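Local structure of aspartate aminotransferase (Plasmodium falciparum, 3K7Y) at residues A[64-68]-A[291-295]; A[325-329]-A[355-359]. The protein probably catalyses the pyridoxal-phosphate-dependent transfer of an amino group between L-aspartate and 2-oxoglutarate, giving oxaloacetate and L-glutamate, and works as a homodimer. All blocks are in the same frame, centred on the assembly; numbering follows the deposited sequence.

Contact 1: A[64-68]-A[291-295]. With PLP (pyridoxal-5'-phosphate), chain B.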
loop_
_atom_site.group_PDB
_atom_site.type_symbol
_atom_site.label_atom_id
_atom_site.label_comp_id
_atom_site.label_asym_id
_atom_site.label_seq_id
_atom_site.Cartn_x
_atom_site.Cartn_y
_atom_site.Cartn_z
ATOM N N LYS A 64 19.922 -0.027 9.550
ATOM C CA LYS A 64 19.902 -1.441 9.908
ATOM C C LYS A 64 18.567 -1.874 10.524
ATOM O O LYS A 64 18.099 -2.995 10.310
ATOM C CB LYS A 64 21.104 -1.812 10.803
ATOM C CG LYS A 64 21.421 -0.840 11.963
ATOM C CD LYS A 64 22.439 0.262 11.571
ATOM C CE LYS A 64 22.275 1.524 12.441
ATOM N NZ LYS A 64 20.895 2.149 12.343
ATOM N N GLU A 65 17.952 -0.974 11.280
ATOM C CA GLU A 65 16.613 -1.188 11.827
ATOM C C GLU A 65 15.520 -0.873 10.803
ATOM O O GLU A 65 15.710 -0.018 9.935
ATOM C CB GLU A 65 16.416 -0.272 13.013
ATOM C CG GLU A 65 16.907 -0.814 14.317
ATOM C CD GLU A 65 16.447 0.050 15.483
ATOM O OE1 GLU A 65 15.604 0.960 15.273
ATOM O OE2 GLU A 65 16.932 -0.181 16.615
ATOM N N LYS A 66 14.372 -1.543 10.917
ATOM C CA LYS A 66 13.220 -1.266 10.041
ATOM C C LYS A 66 11.904 -1.035 10.804
ATOM O O LYS A 66 11.073 -1.928 10.881
ATOM C CB LYS A 66 13.058 -2.380 9.009
ATOM C CG LYS A 66 14.278 -2.575 8.137
ATOM C CD LYS A 66 14.129 -3.764 7.200
ATOM C CE LYS A 66 15.492 -4.241 6.698
ATOM N NZ LYS A 66 15.394 -5.343 5.694
ATOM N N PRO A 67 11.713 0.176 11.360
ATOM C CA PRO A 67 10.513 0.538 12.128
ATOM C C PRO A 67 9.262 0.898 11.305
ATOM O O PRO A 67 9.367 1.359 10.163
ATOM C CB PRO A 67 10.960 1.777 12.913
ATOM C CG PRO A 67 12.424 1.891 12.691
ATOM C CD PRO A 67 12.705 1.259 11.398
ATOM N N TYR A 68 8.097 0.675 11.908
ATOM C CA TYR A 68 6.835 1.213 11.439
ATOM C C TYR A 68 6.916 2.737 11.349
ATOM O O TYR A 68 7.431 3.378 12.277
ATOM C CB TYR A 68 5.743 0.910 12.461
ATOM C CG TYR A 68 5.196 -0.483 12.518
ATOM C CD1 TYR A 68 4.876 -1.179 11.363
ATOM C CD2 TYR A 68 4.940 -1.092 13.745
ATOM C CE1 TYR A 68 4.339 -2.467 11.426
ATOM C CE2 TYR A 68 4.404 -2.385 13.821
ATOM C CZ TYR A 68 4.102 -3.058 12.652
ATOM O OH TYR A 68 3.563 -4.319 12.686
ATOM N N ILE A 291 8.945 1.774 4.508
ATOM C CA ILE A 291 10.069 2.494 5.075
ATOM C C ILE A 291 11.252 2.525 4.096
ATOM O O ILE A 291 11.931 3.541 3.971
ATOM C CB ILE A 291 10.405 1.936 6.483
ATOM C CG1 ILE A 291 10.966 3.033 7.405
ATOM C CG2 ILE A 291 11.198 0.643 6.397
ATOM C CD1 ILE A 291 12.344 2.808 7.915
ATOM N N HIS A 292 11.453 1.436 3.360
ATOM C CA HIS A 292 12.521 1.380 2.365
ATOM C C HIS A 292 12.390 2.475 1.331
ATOM O O HIS A 292 13.333 3.224 1.090
ATOM C CB HIS A 292 12.556 0.026 1.659
ATOM C CG HIS A 292 13.350 0.030 0.388
ATOM N ND1 HIS A 292 14.719 -0.135 0.363
ATOM C CD2 HIS A 292 12.964 0.187 -0.903
ATOM C CE1 HIS A 292 15.140 -0.100 -0.887
ATOM N NE2 HIS A 292 14.096 0.099 -1.674
ATOM N N THR A 293 11.223 2.558 0.709
ATOM C CA THR A 293 11.041 3.505 -0.372
ATOM C C THR A 293 11.070 4.915 0.191
ATOM O O THR A 293 11.443 5.845 -0.491
ATOM C CB THR A 293 9.820 3.174 -1.283
ATOM O OG1 THR A 293 8.601 3.363 -0.569
ATOM C CG2 THR A 293 9.874 1.717 -1.734
ATOM N N ASN A 294 10.747 5.060 1.469
ATOM C CA ASN A 294 10.915 6.346 2.124
ATOM C C ASN A 294 12.371 6.733 2.187
ATOM O O ASN A 294 12.743 7.819 1.765
ATOM C CB ASN A 294 10.344 6.329 3.536
ATOM C CG ASN A 294 10.582 7.631 4.271
ATOM O OD1 ASN A 294 11.726 8.043 4.472
ATOM N ND2 ASN A 294 9.498 8.287 4.683
ATOM N N ARG A 295 13.186 5.837 2.732
ATOM C CA ARG A 295 14.640 6.024 2.811
ATOM C C ARG A 295 15.320 6.277 1.445
ATOM O O ARG A 295 16.056 7.251 1.308
ATOM C CB ARG A 295 15.297 4.850 3.549
ATOM C CG ARG A 295 14.906 4.750 5.033
ATOM C CD ARG A 295 15.314 3.413 5.667
ATOM N NE ARG A 295 15.292 3.484 7.129
ATOM C CZ ARG A 295 15.515 2.456 7.949
ATOM N NH1 ARG A 295 15.774 1.249 7.471
ATOM N NH2 ARG A 295 15.476 2.640 9.264
HETATM N N1 PLP B . -3.308 -9.345 12.683
HETATM C C2 PLP B . -2.876 -9.362 13.985
HETATM C C2A PLP B . -3.536 -10.290 14.932
HETATM C C3 PLP B . -1.839 -8.531 14.382
HETATM O O3 PLP B . -1.393 -8.560 15.680
HETATM C C4 PLP B . -1.247 -7.670 13.457
HETATM C C4A PLP B . -0.039 -6.902 13.900
HETATM O O4A PLP B . 1.086 -7.378 13.697
HETATM C C5 PLP B . -1.677 -7.650 12.116
HETATM C C6 PLP B . -2.725 -8.497 11.750
HETATM C C5A PLP B . -1.108 -6.734 11.029
HETATM O O4P PLP B . 0.301 -6.716 10.882
HETATM P P PLP B . 1.012 -5.657 9.882
HETATM O O1P PLP B . 2.314 -6.194 9.357
HETATM O O2P PLP B . 1.377 -4.418 10.655
HETATM O O3P PLP B . 0.061 -5.392 8.737
#
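Arg-295 grips the backbone of the 64-68 loop by one oxygen: Glu-65 O accepts from NH1 and from NH2 of Arg-295, each at 2.8 Å. The fork is end-on, with the oxygen close to the guanidinium plane, and sharing one acceptor bends both bonds, to about 141° and 142° at the hydrogens. NH1 meets the carbonyl nearly along the C=O axis, whereas NH2 is tilted out of its plane. Arginine suits the place because its chain, extended from CG to NE, spans from helix to loop and ends in paired donors. Pro-67 crosses this chain at about a right angle, its CD 3.8 Å from Arg-295 NH2. Pro-67 CD also lies 3.8 Å from Ile-291 CD1; the branched, apolar isoleucine rests against Pro-67 O as well, through CG1. Lys-66 spends its ammonium elsewhere, in a salt bridge to Asp-56 of the second subunit. Tyr-68 OH is hydrogen-bonded to Lys-249 of the second subunit and lies 3.0 Å from O2P of that subunit's pyridoxal phosphate, so the loop completes the neighbour's cofactor site. On the helix, Asn-294 ND2 is satisfied by Thr-74 and Gln-102. The contact thus sets the loop between helices 50-62 and 75-86 on the first turn of helix 291-302, with Val-59 of helix 50-62 beside Arg-295 and Glu-256 of the second subunit packing on Ile-291 and Lys-66.

Contact 2: A[325-329]-A[355-359]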
loop_
_atom_site.group_PDB
_atom_site.type_symbol
_atom_site.label_atom_id
_atom_site.label_comp_id
_atom_site.label_asym_id
_atom_site.label_seq_id
_atom_site.Cartn_x
_atom_site.Cartn_y
_atom_site.Cartn_z
ATOM N N ARG A 325 10.042 11.976 -30.509
ATOM C CA ARG A 325 8.716 12.342 -31.035
ATOM C C ARG A 325 8.798 13.155 -32.329
ATOM O O ARG A 325 8.056 12.896 -33.287
ATOM C CB ARG A 325 7.925 13.132 -29.985
ATOM C CG ARG A 325 6.519 13.551 -30.415
ATOM C CD ARG A 325 5.924 14.593 -29.482
ATOM N NE ARG A 325 5.472 14.027 -28.214
ATOM C CZ ARG A 325 6.229 13.913 -27.123
ATOM N NH1 ARG A 325 7.495 14.321 -27.136
ATOM N NH2 ARG A 325 5.725 13.392 -26.009
ATOM N N ILE A 326 9.678 14.152 -32.352
ATOM C CA ILE A 326 9.939 14.914 -33.579
ATOM C C ILE A 326 10.347 13.971 -34.720
ATOM O O ILE A 326 9.680 13.929 -35.749
ATOM C CB ILE A 326 10.965 16.058 -33.339
ATOM C CG1 ILE A 326 10.261 17.244 -32.700
ATOM C CG2 ILE A 326 11.678 16.483 -34.631
ATOM C CD1 ILE A 326 11.172 18.076 -31.865
ATOM N N LEU A 327 11.410 13.193 -34.507
ATOM C CA LEU A 327 11.879 12.212 -35.487
ATOM C C LEU A 327 10.723 11.381 -36.015
ATOM O O LEU A 327 10.552 11.229 -37.229
ATOM C CB LEU A 327 12.908 11.265 -34.859
ATOM C CG LEU A 327 13.729 10.306 -35.736
ATOM C CD1 LEU A 327 14.289 9.198 -34.881
ATOM C CD2 LEU A 327 12.951 9.681 -36.858
ATOM N N PHE A 328 9.937 10.848 -35.090
ATOM C CA PHE A 328 8.885 9.906 -35.409
ATOM C C PHE A 328 7.903 10.394 -36.495
ATOM O O PHE A 328 7.717 9.720 -37.508
ATOM C CB PHE A 328 8.161 9.469 -34.124
ATOM C CG PHE A 328 7.002 8.543 -34.364
ATOM C CD1 PHE A 328 7.198 7.285 -34.919
ATOM C CD2 PHE A 328 5.709 8.936 -34.048
ATOM C CE1 PHE A 328 6.120 6.431 -35.157
ATOM C CE2 PHE A 328 4.627 8.084 -34.276
ATOM C CZ PHE A 328 4.834 6.827 -34.836
ATOM N N PHE A 329 7.295 11.562 -36.292
ATOM C CA PHE A 329 6.321 12.085 -37.257
ATOM C C PHE A 329 6.986 12.474 -38.556
ATOM O O PHE A 329 6.335 12.545 -39.596
ATOM C CB PHE A 329 5.529 13.262 -36.678
ATOM C CG PHE A 329 4.712 12.889 -35.478
ATOM C CD1 PHE A 329 3.520 12.185 -35.622
ATOM C CD2 PHE A 329 5.148 13.210 -34.207
ATOM C CE1 PHE A 329 2.779 11.808 -34.527
ATOM C CE2 PHE A 329 4.409 12.845 -33.099
ATOM C CZ PHE A 329 3.223 12.139 -33.259
ATOM N N PHE A 355 4.077 10.154 -23.822
ATOM C CA PHE A 355 3.306 9.674 -24.977
ATOM C C PHE A 355 3.097 10.701 -26.091
ATOM O O PHE A 355 3.379 11.887 -25.938
ATOM C CB PHE A 355 1.907 9.184 -24.563
ATOM C CG PHE A 355 1.873 8.381 -23.305
ATOM C CD1 PHE A 355 2.271 7.059 -23.296
ATOM C CD2 PHE A 355 1.410 8.950 -22.127
ATOM C CE1 PHE A 355 2.227 6.329 -22.114
ATOM C CE2 PHE A 355 1.364 8.232 -20.955
ATOM C CZ PHE A 355 1.770 6.928 -20.943
ATOM N N SER A 356 2.591 10.216 -27.216
ATOM C CA SER A 356 1.886 11.070 -28.158
ATOM C C SER A 356 0.456 10.545 -28.252
ATOM O O SER A 356 0.202 9.389 -27.915
ATOM C CB SER A 356 2.571 11.086 -29.525
ATOM O OG SER A 356 3.571 12.089 -29.569
ATOM N N PHE A 357 -0.469 11.401 -28.678
ATOM C CA PHE A 357 -1.877 11.053 -28.743
ATOM C C PHE A 357 -2.388 11.348 -30.150
ATOM O O PHE A 357 -2.489 12.515 -30.550
ATOM C CB PHE A 357 -2.648 11.858 -27.697
ATOM C CG PHE A 357 -4.108 11.480 -27.558
ATOM C CD1 PHE A 357 -4.500 10.149 -27.443
ATOM C CD2 PHE A 357 -5.083 12.472 -27.479
ATOM C CE1 PHE A 357 -5.849 9.817 -27.300
ATOM C CE2 PHE A 357 -6.428 12.149 -27.332
ATOM C CZ PHE A 357 -6.814 10.823 -27.243
ATOM N N VAL A 358 -2.692 10.290 -30.905
ATOM C CA VAL A 358 -3.131 10.422 -32.291
ATOM C C VAL A 358 -4.514 9.781 -32.462
ATOM O O VAL A 358 -4.607 8.608 -32.837
ATOM C CB VAL A 358 -2.098 9.752 -33.259
ATOM C CG1 VAL A 358 -2.468 9.954 -34.743
ATOM C CG2 VAL A 358 -0.699 10.272 -32.994
ATOM N N PRO A 359 -5.598 10.532 -32.176
ATOM C CA PRO A 359 -6.924 9.897 -32.237
ATOM C C PRO A 359 -7.143 9.089 -33.514
ATOM O O PRO A 359 -7.677 7.972 -33.466
ATOM C CB PRO A 359 -7.885 11.087 -32.138
ATOM C CG PRO A 359 -7.155 12.054 -31.247
ATOM C CD PRO A 359 -5.674 11.893 -31.603
#
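Arg-325 and Ser-356 have the nearest CA atoms across the contact, 7.5 Å apart. The short axes of helix 325-329 and strand 355-357 run in roughly the same sense, 42° apart, and come within 10.7 Å of each other, a gap that side chains bridge. Arg-325 does most of this. Its CG is anti to the backbone N (chi1 -179°), carrying the chain out to the strand, and a bend at chi3 then turns the guanidinium toward Phe-355. There Arg-325 NH2 donates to Phe-355 O at 2.8 Å, a fairly straight bond with the oxygen near the guanidinium plane, although the donor stands above the carbonyl plane. A second acceptor, Gly-353 O, also takes a bond from NH2. Arg-325 NE reaches Ser-356 OG at 3.0 Å in a weak, bent bond, and this small hydroxyl has a further weak partner in Gln-351. A long side chain with several donors suits this buried place, where it meets two backbone carbonyls and a hydroxyl. One turn further on, the Phe-329 ring meets the strand edge-on: Ser-356 OG lies 3.7 Å from Phe-329 CE2, and the apolar part is Val-358 CG2, 4.1 Å from Phe-329 CE1. The CB of Phe-355 leads away from the helix; its side chain lies about 4 Å from those of Asn-185 and Tyr-216, at the cofactor site, and makes a cation-pi contact with Arg-380. Strand 355-357, paired antiparallel with 380-382, thus packs against the long helix 304-335, while Phe-328 touches Ile-394 and Ile-398 of helix 390-403.

From the N terminus, the loop after helix 50-62 waits until helix 291-302 for its partner, so contact 1 closes a span of 222 residues that includes all eight strands of the mixed sheet. The chain then runs on into helix 304-335, where contact 2 opens; it closes after 25 intervening residues, on strand 355-357. The two are in series, neither nested nor crossed, on opposite sides of the chain's centre, with nearest atoms about 21 Å apart. Contact 1 joins the loop between helices 50-62 and 75-86, at the dimer interface, to helix 291-302; contact 2 joins helix 304-335 to the two-stranded sheet of 355-357 and 380-382.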